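Complement C1r subcomponent (Homo sapiens, PDB 6F1D) acts as a serine protease of the complement C1 complex, probably activating C1s, and is represented here by its second CUB domain, which carries a calcium site. Local coordinates at residues D51-P56 / C60-L65; L18-S23 / G107-Y112; E6-T9 / Y14-S17; Y32-R35 / T41-L44; S16-E19 / Y24-D27. One frame throughout, in Å; residues are numbered along the deposited sequence.

Contact 1 of 5, residues D51-P56 / C60-L65; sequences DIEDHP and CPYDQL. Unlike the reference sequence in segment 51-56: Glu53 (reference Asp), Pro56 (reference Gln). With CA (calcium ion), chain B.
Glu53 sends its CG anti to the backbone N (chi1 179°) and stays extended beyond it, while Asp63 turns its CG beside its own N (chi1 -53°), and the two carboxylates converge on one calcium ion. Glu53, aspartate in the reference sequence, gives a single oxygen: its OE2 lies 2.3 Å from the calcium. Asp63 grips with both, its OD1 at 2.6 Å and OD2 at 2.5 Å from the metal. The carboxylate planes stand 60° apart, and Glu53 OE2 and Asp63 OD2 come within 3.4 Å, a closeness the shared cation probably offsets. Two waters, Asp100 and Ser102 O complete the shell, and the Tyr24 hydroxyl, hydrogen-bonded to Asp63 OD2 and Glu53 N, probably helps to position both residues.

Away from the metal, Glu53 OE1 lies over a face of the Tyr62 ring, and a carbonyl lies in plane at the edge of that ring, Asp54 O 3.3 Å from Tyr62 CE1. His55 tilts obliquely against Tyr62 and packs its CB on Pro61 CG at 3.4 Å, its ND1 being bonded to Glu57 N. Toward the sandwich interior, Ile52 sets CG2 against Asp63 CB and CD1 against Leu65 CB, the latter pair 3.7 Å apart. A water accepts from Tyr62 N and donates to Glu53 O, spanning the gap between the backbones. Acidic side chains brought from two loops to one ion are the mark of the calcium-binding CUB domains.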
# COMPACT_ATOMS: atom_id res chain seq x y z
N ASP A 51 -0.37 -0.01 -10.78
CA ASP A 51 0.18 -1.03 -11.68
C ASP A 51 1.16 -1.88 -10.88
O ASP A 51 2.30 -1.46 -10.65
CB ASP A 51 0.82 -0.37 -12.91
CG ASP A 51 1.54 -1.37 -13.80
OD1 ASP A 51 1.14 -2.57 -13.78
OD2 ASP A 51 2.49 -0.95 -14.52
N ILE A 52 0.70 -3.03 -10.42
CA ILE A 52 1.55 -4.00 -9.74
C ILE A 52 1.52 -5.25 -10.62
O ILE A 52 0.43 -5.68 -11.03
CB ILE A 52 1.06 -4.31 -8.32
CG1 ILE A 52 1.08 -3.03 -7.46
CG2 ILE A 52 1.89 -5.46 -7.65
CD1 ILE A 52 0.62 -3.24 -6.04
N GLU A 53 2.69 -5.81 -10.90
CA GLU A 53 2.78 -6.90 -11.86
C GLU A 53 1.87 -8.06 -11.42
O GLU A 53 1.80 -8.39 -10.22
CB GLU A 53 4.26 -7.34 -11.96
CG GLU A 53 4.54 -8.51 -12.94
CD GLU A 53 5.97 -9.03 -12.83
OE1 GLU A 53 6.46 -9.68 -13.78
OE2 GLU A 53 6.60 -8.82 -11.78
N ASP A 54 1.13 -8.63 -12.37
CA ASP A 54 0.20 -9.72 -12.03
C ASP A 54 0.38 -10.91 -12.97
O ASP A 54 1.33 -11.00 -13.74
CB ASP A 54 -1.27 -9.26 -12.04
CG ASP A 54 -1.75 -8.87 -13.41
OD1 ASP A 54 -0.91 -8.82 -14.35
OD2 ASP A 54 -2.96 -8.58 -13.57
N HIS A 55 -0.61 -11.83 -12.96
CA HIS A 55 -0.55 -13.11 -13.68
C HIS A 55 -1.96 -13.46 -14.12
O HIS A 55 -2.91 -13.22 -13.35
CB HIS A 55 0.01 -14.21 -12.76
CG HIS A 55 0.24 -15.52 -13.44
ND1 HIS A 55 -0.79 -16.37 -13.75
CD2 HIS A 55 1.37 -16.13 -13.86
CE1 HIS A 55 -0.31 -17.44 -14.35
NE2 HIS A 55 1.01 -17.32 -14.43
N PRO A 56 -2.15 -14.04 -15.30
CA PRO A 56 -3.51 -14.30 -15.80
C PRO A 56 -4.31 -15.34 -15.00
O PRO A 56 -5.54 -15.37 -15.14
CB PRO A 56 -3.29 -14.81 -17.22
CG PRO A 56 -1.92 -14.40 -17.60
CD PRO A 56 -1.12 -14.33 -16.31
N CYS A 60 -1.80 -12.95 -7.67
CA CYS A 60 -0.63 -12.21 -7.22
C CYS A 60 0.61 -13.08 -6.91
O CYS A 60 1.17 -12.97 -5.81
CB CYS A 60 -0.99 -11.34 -6.02
SG CYS A 60 -2.37 -10.14 -6.38
N PRO A 61 1.10 -13.84 -7.88
CA PRO A 61 2.27 -14.69 -7.61
C PRO A 61 3.58 -13.94 -7.62
O PRO A 61 4.57 -14.45 -7.10
CB PRO A 61 2.22 -15.70 -8.76
CG PRO A 61 1.70 -14.87 -9.91
CD PRO A 61 0.68 -13.91 -9.28
N TYR A 62 3.62 -12.73 -8.16
CA TYR A 62 4.92 -12.11 -8.41
C TYR A 62 5.21 -11.07 -7.34
O TYR A 62 6.12 -11.22 -6.53
CB TYR A 62 4.93 -11.46 -9.79
CG TYR A 62 4.82 -12.45 -10.94
CD1 TYR A 62 3.93 -12.23 -11.99
CD2 TYR A 62 5.61 -13.61 -10.98
CE1 TYR A 62 3.83 -13.10 -13.03
CE2 TYR A 62 5.51 -14.49 -12.03
CZ TYR A 62 4.62 -14.21 -13.06
OH TYR A 62 4.51 -15.09 -14.11
N ASP A 63 4.44 -10.00 -7.36
CA ASP A 63 4.59 -8.87 -6.45
C ASP A 63 3.27 -8.74 -5.72
O ASP A 63 2.24 -9.09 -6.29
CB ASP A 63 4.88 -7.53 -7.19
CG ASP A 63 6.05 -7.62 -8.15
OD1 ASP A 63 6.92 -8.50 -7.99
OD2 ASP A 63 6.10 -6.80 -9.10
N GLN A 64 3.29 -8.24 -4.47
CA GLN A 64 2.05 -8.16 -3.70
C GLN A 64 2.04 -6.90 -2.88
O GLN A 64 3.05 -6.58 -2.25
CB GLN A 64 1.86 -9.34 -2.72
CG GLN A 64 1.92 -10.72 -3.35
CD GLN A 64 3.36 -11.23 -3.59
OE1 GLN A 64 4.28 -10.92 -2.84
NE2 GLN A 64 3.53 -12.09 -4.60
N LEU A 65 0.88 -6.24 -2.80
CA LEU A 65 0.64 -5.20 -1.79
C LEU A 65 -0.39 -5.73 -0.79
O LEU A 65 -1.51 -6.06 -1.16
CB LEU A 65 0.13 -3.91 -2.45
CG LEU A 65 -0.16 -2.79 -1.42
CD1 LEU A 65 1.17 -2.48 -0.70
CD2 LEU A 65 -0.67 -1.53 -2.16
CA CA B . 8.03 -7.83 -10.23
O HOH W 1 1.79 -10.47 -8.38
O HOH W 2 -2.52 -12.07 -10.54
O HOH W 3 9.67 -6.70 -9.03
O HOH W 4 7.82 -5.60 -11.42

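Contact 2 of 5, residues L18-S23 / G107-Y112; sequences LEYPRS and GWKLRY. With NA (sodium ion), chain C.
The Tyr20 ring is held between two aliphatic groups: Lys109 covers one face and Pro21, with CB over the ring centre, the opposite one. The Lys109 side makes a CH-pi contact, its CB lying 3.7 Å from the Tyr20 ring centroid and 17° off the normal. Lys109 CD adds a second touch at 3.6 Å from Tyr20 CE2, since the extended lysine chain crosses the ring at about a right angle before its end leads away to a cation-pi contact with Tyr14. At the ring edge, close to its plane, sits Gly107 C, 3.8 Å from Tyr20 CD1. Trp108 O approaches the same CD1 obliquely, at 3.4 Å. The cis peptide bond before Pro21 is consistent with its CB lying over the ring.

This lays the loop after strand 13-16 over the start of strand 109-116, at one end of the CUB beta-sandwich. With CG anti to the backbone N (chi1 180°), the Tyr20 ring is carried across to Lys109 and its hydroxyl to Pro49 O, with which it is hydrogen-bonded. With an alanine at Tyr20, Lys109 CB and Pro21 CB would probably lose the ring between them, and Pro49 O its hydroxyl partner. The sodium ion lies beside Gly107, which could hardly be another residue: a CB would clash with the sodium and jam against the preceding carbonyl oxygen.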
# COMPACT_ATOMS: atom_id res chain seq x y z
N LEU A 18 8.39 2.99 -4.17
CA LEU A 18 9.62 3.67 -4.53
C LEU A 18 9.65 4.03 -6.02
O LEU A 18 9.33 3.20 -6.88
CB LEU A 18 10.80 2.78 -4.19
CG LEU A 18 11.16 2.74 -2.71
CD1 LEU A 18 12.17 1.63 -2.48
CD2 LEU A 18 11.71 4.10 -2.25
N GLU A 19 10.01 5.27 -6.32
CA GLU A 19 10.16 5.78 -7.68
C GLU A 19 8.83 5.89 -8.43
O GLU A 19 8.82 6.02 -9.66
CB GLU A 19 11.16 4.92 -8.49
CG GLU A 19 12.57 5.05 -7.97
CD GLU A 19 13.12 6.40 -8.31
OE1 GLU A 19 12.79 7.39 -7.60
OE2 GLU A 19 13.89 6.50 -9.30
N TYR A 20 7.70 5.87 -7.74
CA TYR A 20 6.41 6.08 -8.43
C TYR A 20 6.42 7.41 -9.18
O TYR A 20 6.83 8.43 -8.60
CB TYR A 20 5.31 6.08 -7.38
CG TYR A 20 3.91 6.29 -7.91
CD1 TYR A 20 3.13 5.21 -8.29
CD2 TYR A 20 3.38 7.58 -8.02
CE1 TYR A 20 1.83 5.41 -8.75
CE2 TYR A 20 2.09 7.78 -8.51
CZ TYR A 20 1.32 6.68 -8.84
OH TYR A 20 0.04 6.82 -9.32
N PRO A 21 5.91 7.48 -10.44
CA PRO A 21 5.17 6.43 -11.14
C PRO A 21 6.04 5.71 -12.14
O PRO A 21 5.56 5.14 -13.14
CB PRO A 21 4.07 7.20 -11.85
CG PRO A 21 4.78 8.49 -12.26
CD PRO A 21 5.89 8.73 -11.22
N ARG A 22 7.34 5.74 -11.89
CA ARG A 22 8.28 4.95 -12.66
C ARG A 22 8.44 3.60 -11.94
O ARG A 22 7.88 3.38 -10.86
CB ARG A 22 9.61 5.69 -12.82
CG ARG A 22 9.45 7.16 -13.18
CD ARG A 22 10.76 7.84 -13.40
NE ARG A 22 11.58 7.87 -12.19
CZ ARG A 22 11.33 8.65 -11.15
NH1 ARG A 22 10.27 9.46 -11.13
NH2 ARG A 22 12.13 8.60 -10.09
N SER A 23 9.15 2.67 -12.57
CA SER A 23 9.18 1.28 -12.10
C SER A 23 9.67 1.17 -10.66
O SER A 23 10.77 1.63 -10.34
CB SER A 23 10.16 0.47 -12.95
OG SER A 23 10.01 0.75 -14.31
N GLY A 107 3.70 0.87 -10.17
CA GLY A 107 3.58 0.91 -8.71
C GLY A 107 2.28 1.52 -8.21
O GLY A 107 1.27 1.54 -8.92
N TRP A 108 2.27 2.07 -7.00
CA TRP A 108 0.99 2.50 -6.45
C TRP A 108 1.24 3.75 -5.63
O TRP A 108 2.37 4.01 -5.18
CB TRP A 108 0.36 1.40 -5.57
CG TRP A 108 1.36 0.88 -4.59
CD1 TRP A 108 2.23 -0.14 -4.79
CD2 TRP A 108 1.65 1.40 -3.27
NE1 TRP A 108 3.00 -0.34 -3.67
CE2 TRP A 108 2.68 0.60 -2.73
CE3 TRP A 108 1.11 2.43 -2.48
CZ2 TRP A 108 3.21 0.81 -1.46
CZ3 TRP A 108 1.65 2.63 -1.22
CH2 TRP A 108 2.67 1.81 -0.72
N LYS A 109 0.17 4.50 -5.40
CA LYS A 109 0.23 5.67 -4.55
C LYS A 109 -1.16 5.81 -3.93
O LYS A 109 -2.16 5.64 -4.63
CB LYS A 109 0.57 6.92 -5.36
CG LYS A 109 0.53 8.24 -4.59
CD LYS A 109 1.26 9.31 -5.39
CE LYS A 109 1.10 10.68 -4.77
NZ LYS A 109 1.76 11.73 -5.62
N LEU A 110 -1.21 6.17 -2.65
CA LEU A 110 -2.47 6.36 -1.95
C LEU A 110 -2.38 7.64 -1.14
O LEU A 110 -1.29 8.13 -0.83
CB LEU A 110 -2.80 5.18 -1.01
CG LEU A 110 -1.88 4.94 0.17
CD1 LEU A 110 -2.29 5.83 1.36
CD2 LEU A 110 -1.99 3.44 0.62
N ARG A 111 -3.55 8.19 -0.84
CA ARG A 111 -3.70 9.24 0.16
C ARG A 111 -4.52 8.67 1.31
O ARG A 111 -5.59 8.08 1.09
CB ARG A 111 -4.41 10.47 -0.39
CG ARG A 111 -4.70 11.56 0.67
CD ARG A 111 -4.80 12.96 0.08
NE ARG A 111 -4.74 13.98 1.13
CZ ARG A 111 -5.81 14.61 1.61
NH1 ARG A 111 -7.03 14.36 1.12
NH2 ARG A 111 -5.65 15.50 2.57
N TYR A 112 -4.03 8.84 2.53
CA TYR A 112 -4.83 8.49 3.70
C TYR A 112 -5.33 9.77 4.36
O TYR A 112 -4.65 10.81 4.33
CB TYR A 112 -4.02 7.62 4.67
CG TYR A 112 -2.99 8.35 5.50
CD1 TYR A 112 -3.34 8.93 6.72
CD2 TYR A 112 -1.66 8.41 5.10
CE1 TYR A 112 -2.39 9.61 7.49
CE2 TYR A 112 -0.71 9.08 5.85
CZ TYR A 112 -1.09 9.67 7.04
OH TYR A 112 -0.15 10.33 7.82
NA NA C . 6.98 2.73 -8.03

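Contact 3 of 5, residues E6-T9 / Y14-S17; sequences ELYT and YISS. With NA (sodium ion), chain C.
Tyr8 and Ile15 form the tight part of this contact, a tyrosine ring laid flat on a branched aliphatic chain. Ile15 CG1 stands over the ring centre in a CH-pi contact, 3.9 Å from the Tyr8 centroid and only 8° off the normal. Its CD1 continues over the same face, reaching Tyr8 CD1 at 3.7 Å, while CG2 lies nearer the hydroxyl end. Ile15 presents these atoms because CG1 is anti to the carbonyl carbon and beside the backbone N (chi1 -49°).

The other side is looser. Over the opposite face, Glu6 OE1 sits off toward the rim, 4.1 Å above the Tyr8 plane. Tyr14 O comes to CE2 of Tyr8 only obliquely, at 3.7 Å; the Tyr14 CB leaves the backbone away from strand 6-8, and the residue is exposed. At the polar end a water mediates: it lies 2.9 Å from Tyr8 OH and accepts from Ser16 N at 3.0 Å. Replacing Tyr8 by a serine would probably uncover CG1 and CD1 of Ile15 and leave that water without its hydroxyl partner.

The CA atoms of Tyr8 and Ile15 are 8.6 Å apart, a separation spanned by side chains between two sheets. Strand 6-8 is an outermost strand of the mixed sheet, parallel to 29-35; strand 13-16 is an outermost strand of the antiparallel sheet, beside 109-116. Ile15 also packs on Tyr32 and Ile34 of strand 29-35 and on Tyr112 of strand 109-116, which Tyr8 touches as well.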
# COMPACT_ATOMS: atom_id res chain seq x y z
N GLU A 6 8.80 2.80 6.85
CA GLU A 6 8.41 4.19 6.95
C GLU A 6 7.21 4.29 7.88
O GLU A 6 6.36 3.40 7.92
CB GLU A 6 8.12 4.76 5.54
CG GLU A 6 7.90 6.30 5.45
CD GLU A 6 8.65 7.17 6.50
OE1 GLU A 6 8.03 8.11 7.06
OE2 GLU A 6 9.85 6.95 6.73
N LEU A 7 7.16 5.37 8.65
CA LEU A 7 6.11 5.60 9.64
C LEU A 7 5.47 6.95 9.35
O LEU A 7 6.18 7.95 9.22
CB LEU A 7 6.69 5.61 11.06
CG LEU A 7 5.72 6.11 12.14
CD1 LEU A 7 4.58 5.14 12.30
CD2 LEU A 7 6.42 6.30 13.45
N TYR A 8 4.14 6.97 9.28
CA TYR A 8 3.32 8.15 9.01
C TYR A 8 2.39 8.37 10.20
O TYR A 8 1.60 7.49 10.55
CB TYR A 8 2.49 7.95 7.73
CG TYR A 8 3.37 7.75 6.51
CD1 TYR A 8 3.80 6.49 6.17
CD2 TYR A 8 3.78 8.84 5.74
CE1 TYR A 8 4.63 6.27 5.10
CE2 TYR A 8 4.63 8.65 4.63
CZ TYR A 8 5.05 7.35 4.32
OH TYR A 8 5.87 7.08 3.24
N THR A 9 2.48 9.53 10.83
CA THR A 9 1.63 9.84 11.96
C THR A 9 0.83 11.14 11.80
O THR A 9 0.10 11.49 12.72
CB THR A 9 2.45 9.95 13.24
OG1 THR A 9 3.28 11.11 13.14
CG2 THR A 9 3.34 8.71 13.40
N TYR A 14 0.36 11.21 1.87
CA TYR A 14 0.51 10.36 0.70
C TYR A 14 1.57 9.30 0.99
O TYR A 14 2.59 9.57 1.65
CB TYR A 14 0.92 11.15 -0.54
CG TYR A 14 -0.11 12.08 -1.14
CD1 TYR A 14 -0.03 13.45 -0.90
CD2 TYR A 14 -1.13 11.60 -1.96
CE1 TYR A 14 -0.94 14.32 -1.46
CE2 TYR A 14 -2.06 12.48 -2.52
CZ TYR A 14 -1.96 13.81 -2.24
OH TYR A 14 -2.85 14.67 -2.80
N ILE A 15 1.35 8.11 0.47
CA ILE A 15 2.30 7.02 0.58
C ILE A 15 2.40 6.40 -0.80
O ILE A 15 1.37 6.16 -1.43
CB ILE A 15 1.82 5.96 1.60
CG1 ILE A 15 1.37 6.65 2.90
CG2 ILE A 15 2.88 4.88 1.78
CD1 ILE A 15 0.96 5.69 4.01
N SER A 16 3.62 6.12 -1.27
CA SER A 16 3.71 5.48 -2.58
C SER A 16 4.87 4.50 -2.61
O SER A 16 5.78 4.54 -1.77
CB SER A 16 3.83 6.53 -3.69
OG SER A 16 5.01 7.32 -3.51
N SER A 17 4.85 3.62 -3.60
CA SER A 17 5.99 2.77 -3.86
C SER A 17 7.20 3.58 -4.34
O SER A 17 7.09 4.68 -4.87
CB SER A 17 5.63 1.71 -4.90
OG SER A 17 5.05 2.29 -6.05
NA NA C . 6.98 2.73 -8.03
O HOH W 5 5.88 7.14 0.34

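Contact 4 of 5, residues Y32-R35 / T41-L44; sequences YSIR and TLHL
Ile34 meets Leu42 and Leu44 mainly through methyl groups. In the van der Waals part of the contact, Ile34 CG2 nestles against both branches of Leu42, with CD1 and CD2 of the leucine each 3.7 Å from it. The other arm of the isoleucine goes to the next inward-facing residue: Ile34 CD1 lies 4.0 Å from Leu44 CD2, the two chains running side by side but pointing opposite ways. This division of labour follows from Ile34 placing CG2 anti to the backbone N and CG1 beside it (chi1 -48°). With the CA atoms of Ile34 and Leu42 8.5 Å apart, side chains alone bridge the two strands, which belong to the two facing sheets of the CUB sandwich.

The polar interactions lie within each strand or with its neighbours, not between the two. Arg35 NH1 donates to Ile34 O at 3.0 Å, and the donor stands above the carbonyl plane, 61° out of it. The same arginine makes a salt bridge from NH2 to Asp94, whose other oxygen is hydrogen-bonded to Ser33 OG. On the second strand His43 NE2 is hydrogen-bonded to Glu115.

Tyr112 and Val93 also touch Leu42, Tyr112 and Leu86 reach Leu44, and Ile15 packs on Ile34. Alternation turns Ile34, Leu42 and Leu44 into the interior and polar side chains such as Ser33, Arg35 and His43 outward, which implies that these two segments are joined by hydrophobic burial, without directional bonds.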
# COMPACT_ATOMS: atom_id res chain seq x y z
N TYR A 32 5.26 -0.05 5.42
CA TYR A 32 4.78 1.30 5.66
C TYR A 32 3.76 1.24 6.79
O TYR A 32 2.80 0.48 6.71
CB TYR A 32 4.09 1.86 4.42
CG TYR A 32 4.90 1.78 3.15
CD1 TYR A 32 5.59 2.89 2.69
CD2 TYR A 32 4.95 0.60 2.39
CE1 TYR A 32 6.34 2.84 1.51
CE2 TYR A 32 5.69 0.54 1.20
CZ TYR A 32 6.37 1.66 0.78
OH TYR A 32 7.12 1.61 -0.38
N SER A 33 3.96 2.02 7.84
CA SER A 33 3.02 2.01 8.96
C SER A 33 2.36 3.37 9.08
O SER A 33 3.04 4.41 8.98
CB SER A 33 3.74 1.67 10.29
OG SER A 33 4.38 0.40 10.21
N ILE A 34 1.07 3.38 9.37
CA ILE A 34 0.33 4.59 9.72
C ILE A 34 -0.17 4.43 11.14
O ILE A 34 -0.79 3.42 11.48
CB ILE A 34 -0.87 4.81 8.79
CG1 ILE A 34 -0.43 4.65 7.34
CG2 ILE A 34 -1.50 6.20 9.08
CD1 ILE A 34 -1.64 4.77 6.36
N ARG A 35 0.12 5.41 11.98
CA ARG A 35 -0.31 5.35 13.38
C ARG A 35 -0.86 6.71 13.74
O ARG A 35 -0.11 7.70 13.72
CB ARG A 35 0.86 4.97 14.30
CG ARG A 35 1.43 3.54 14.05
CD ARG A 35 0.45 2.51 14.59
NE ARG A 35 0.92 1.13 14.51
CZ ARG A 35 1.06 0.44 13.38
NH1 ARG A 35 0.76 1.00 12.20
NH2 ARG A 35 1.50 -0.83 13.46
N THR A 41 -10.08 7.33 12.78
CA THR A 41 -10.05 6.15 11.93
C THR A 41 -9.48 6.52 10.57
O THR A 41 -9.68 7.63 10.08
CB THR A 41 -11.45 5.53 11.79
OG1 THR A 41 -11.45 4.55 10.76
CG2 THR A 41 -12.47 6.57 11.45
N LEU A 42 -8.77 5.58 9.96
CA LEU A 42 -8.02 5.83 8.74
C LEU A 42 -8.82 5.40 7.54
O LEU A 42 -9.45 4.33 7.55
CB LEU A 42 -6.68 5.10 8.75
CG LEU A 42 -5.73 5.77 9.71
CD1 LEU A 42 -4.70 4.73 10.13
CD2 LEU A 42 -5.09 6.96 8.95
N HIS A 43 -8.87 6.28 6.54
CA HIS A 43 -9.44 6.02 5.22
C HIS A 43 -8.32 6.06 4.19
O HIS A 43 -7.49 6.99 4.19
CB HIS A 43 -10.49 7.07 4.87
CG HIS A 43 -11.72 7.01 5.71
ND1 HIS A 43 -12.96 6.68 5.19
CD2 HIS A 43 -11.92 7.27 7.02
CE1 HIS A 43 -13.87 6.74 6.15
NE2 HIS A 43 -13.26 7.09 7.27
N LEU A 44 -8.29 5.07 3.29
CA LEU A 44 -7.25 4.98 2.26
C LEU A 44 -7.89 5.10 0.89
O LEU A 44 -8.95 4.50 0.62
CB LEU A 44 -6.51 3.63 2.33
CG LEU A 44 -5.99 3.14 3.68
CD1 LEU A 44 -5.29 1.81 3.43
CD2 LEU A 44 -5.01 4.14 4.23

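Contact 5 of 5, residues S16-E19 / Y24-D27; sequences SSLE and YPPD. With NA (sodium ion), chain C.
The sodium site at the loop end of this CUB beta-sandwich is where Leu18 and Tyr24 meet, in the connection that runs from strand 13-16 to strand 29-35. Two neighbouring residues hold the ion: Ser17 OG at 2.8 Å and Leu18 O at 2.7 Å from the sodium. The serine oxygen is placed between its backbone N and carbonyl carbon (chi1 51°), and besides the metal it takes a hydrogen bond from Trp108 N, which helps to fix its direction.

The Leu18 carbonyl has a second role. Its O receives a CA-H...O contact from Tyr24, with Tyr24 CA 3.5 Å from Leu18 O and an angle of 144° at the hydrogen. Tyr24 also swings its CG between N and the carbonyl carbon, which brings the ring past the ion: the sodium lies at the ring edge, in its plane, 4.0 Å from Tyr24 CD2. Ser17 CB and Tyr24 CB face each other more loosely. Beyond the ring, the Tyr24 hydroxyl reaches Asp63 at the calcium site, so this one residue extends from the sodium to the surroundings of the second metal. Phe97 packs edge-to-face with the same ring.

The apolar share falls to Leu18 and Pro25, which cross at about a right angle. The leucine runs across the proline ring, its CD1 4.1 Å from Pro25 CG. Nearer the backbone the fit is closer, with Leu18 CB 3.7 Å from Pro25 CD.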
# COMPACT_ATOMS: atom_id res chain seq x y z
N SER A 16 3.62 6.12 -1.27
CA SER A 16 3.71 5.48 -2.58
C SER A 16 4.87 4.50 -2.61
O SER A 16 5.78 4.54 -1.77
CB SER A 16 3.83 6.53 -3.69
OG SER A 16 5.01 7.32 -3.51
N SER A 17 4.85 3.62 -3.60
CA SER A 17 5.99 2.77 -3.86
C SER A 17 7.20 3.58 -4.34
O SER A 17 7.09 4.68 -4.87
CB SER A 17 5.63 1.71 -4.90
OG SER A 17 5.05 2.29 -6.05
N LEU A 18 8.39 2.99 -4.17
CA LEU A 18 9.62 3.67 -4.53
C LEU A 18 9.65 4.03 -6.02
O LEU A 18 9.33 3.20 -6.88
CB LEU A 18 10.80 2.78 -4.19
CG LEU A 18 11.16 2.74 -2.71
CD1 LEU A 18 12.17 1.63 -2.48
CD2 LEU A 18 11.71 4.10 -2.25
N GLU A 19 10.01 5.27 -6.32
CA GLU A 19 10.16 5.78 -7.68
C GLU A 19 8.83 5.89 -8.43
O GLU A 19 8.82 6.02 -9.66
CB GLU A 19 11.16 4.92 -8.49
CG GLU A 19 12.57 5.05 -7.97
CD GLU A 19 13.12 6.40 -8.31
OE1 GLU A 19 12.79 7.39 -7.60
OE2 GLU A 19 13.89 6.50 -9.30
N TYR A 24 8.94 0.42 -9.83
CA TYR A 24 9.50 0.12 -8.51
C TYR A 24 10.63 -0.92 -8.61
O TYR A 24 10.69 -1.73 -9.54
CB TYR A 24 8.42 -0.33 -7.54
CG TYR A 24 7.54 -1.43 -8.04
CD1 TYR A 24 7.97 -2.74 -7.99
CD2 TYR A 24 6.28 -1.14 -8.55
CE1 TYR A 24 7.18 -3.78 -8.44
CE2 TYR A 24 5.45 -2.18 -9.01
CZ TYR A 24 5.93 -3.49 -8.95
OH TYR A 24 5.14 -4.55 -9.35
N PRO A 25 11.59 -0.87 -7.69
CA PRO A 25 12.76 -1.78 -7.74
C PRO A 25 12.37 -3.22 -7.43
O PRO A 25 11.34 -3.46 -6.79
CB PRO A 25 13.68 -1.21 -6.65
CG PRO A 25 13.05 0.05 -6.19
CD PRO A 25 11.62 -0.01 -6.51
N PRO A 26 13.21 -4.19 -7.78
CA PRO A 26 12.91 -5.58 -7.44
C PRO A 26 13.41 -5.95 -6.05
O PRO A 26 14.12 -5.20 -5.40
CB PRO A 26 13.69 -6.35 -8.52
CG PRO A 26 14.90 -5.52 -8.73
CD PRO A 26 14.45 -4.09 -8.58
N ASP A 27 12.97 -7.14 -5.60
CA ASP A 27 13.43 -7.79 -4.38
C ASP A 27 13.17 -6.96 -3.13
O ASP A 27 13.91 -7.05 -2.15
CB ASP A 27 14.90 -8.18 -4.51
CG ASP A 27 15.12 -9.19 -5.63
OD1 ASP A 27 14.34 -10.18 -5.69
OD2 ASP A 27 16.03 -8.98 -6.46
NA NA C . 6.98 2.73 -8.03

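From the N terminus, contact 3 comes first, closing the short connection between strands 6-8 and 13-16, each on the edge of a different sheet. Contact 5 begins on the same Ser16 and Ser17 and folds the following loop back on itself. Contact 4 then closes the connection from strand 29-35 to strand 40-46, again across the two sheets, and contact 1 closes the calcium loop before strand 64-69. Contact 2 is the long closure: it starts on the stretch used by contact 5 and returns at strand 109-116, with contacts 4 and 1 nested inside. Tyr24 ties contact 5 to contact 1, while Tyr112 joins contact 2 to contact 4.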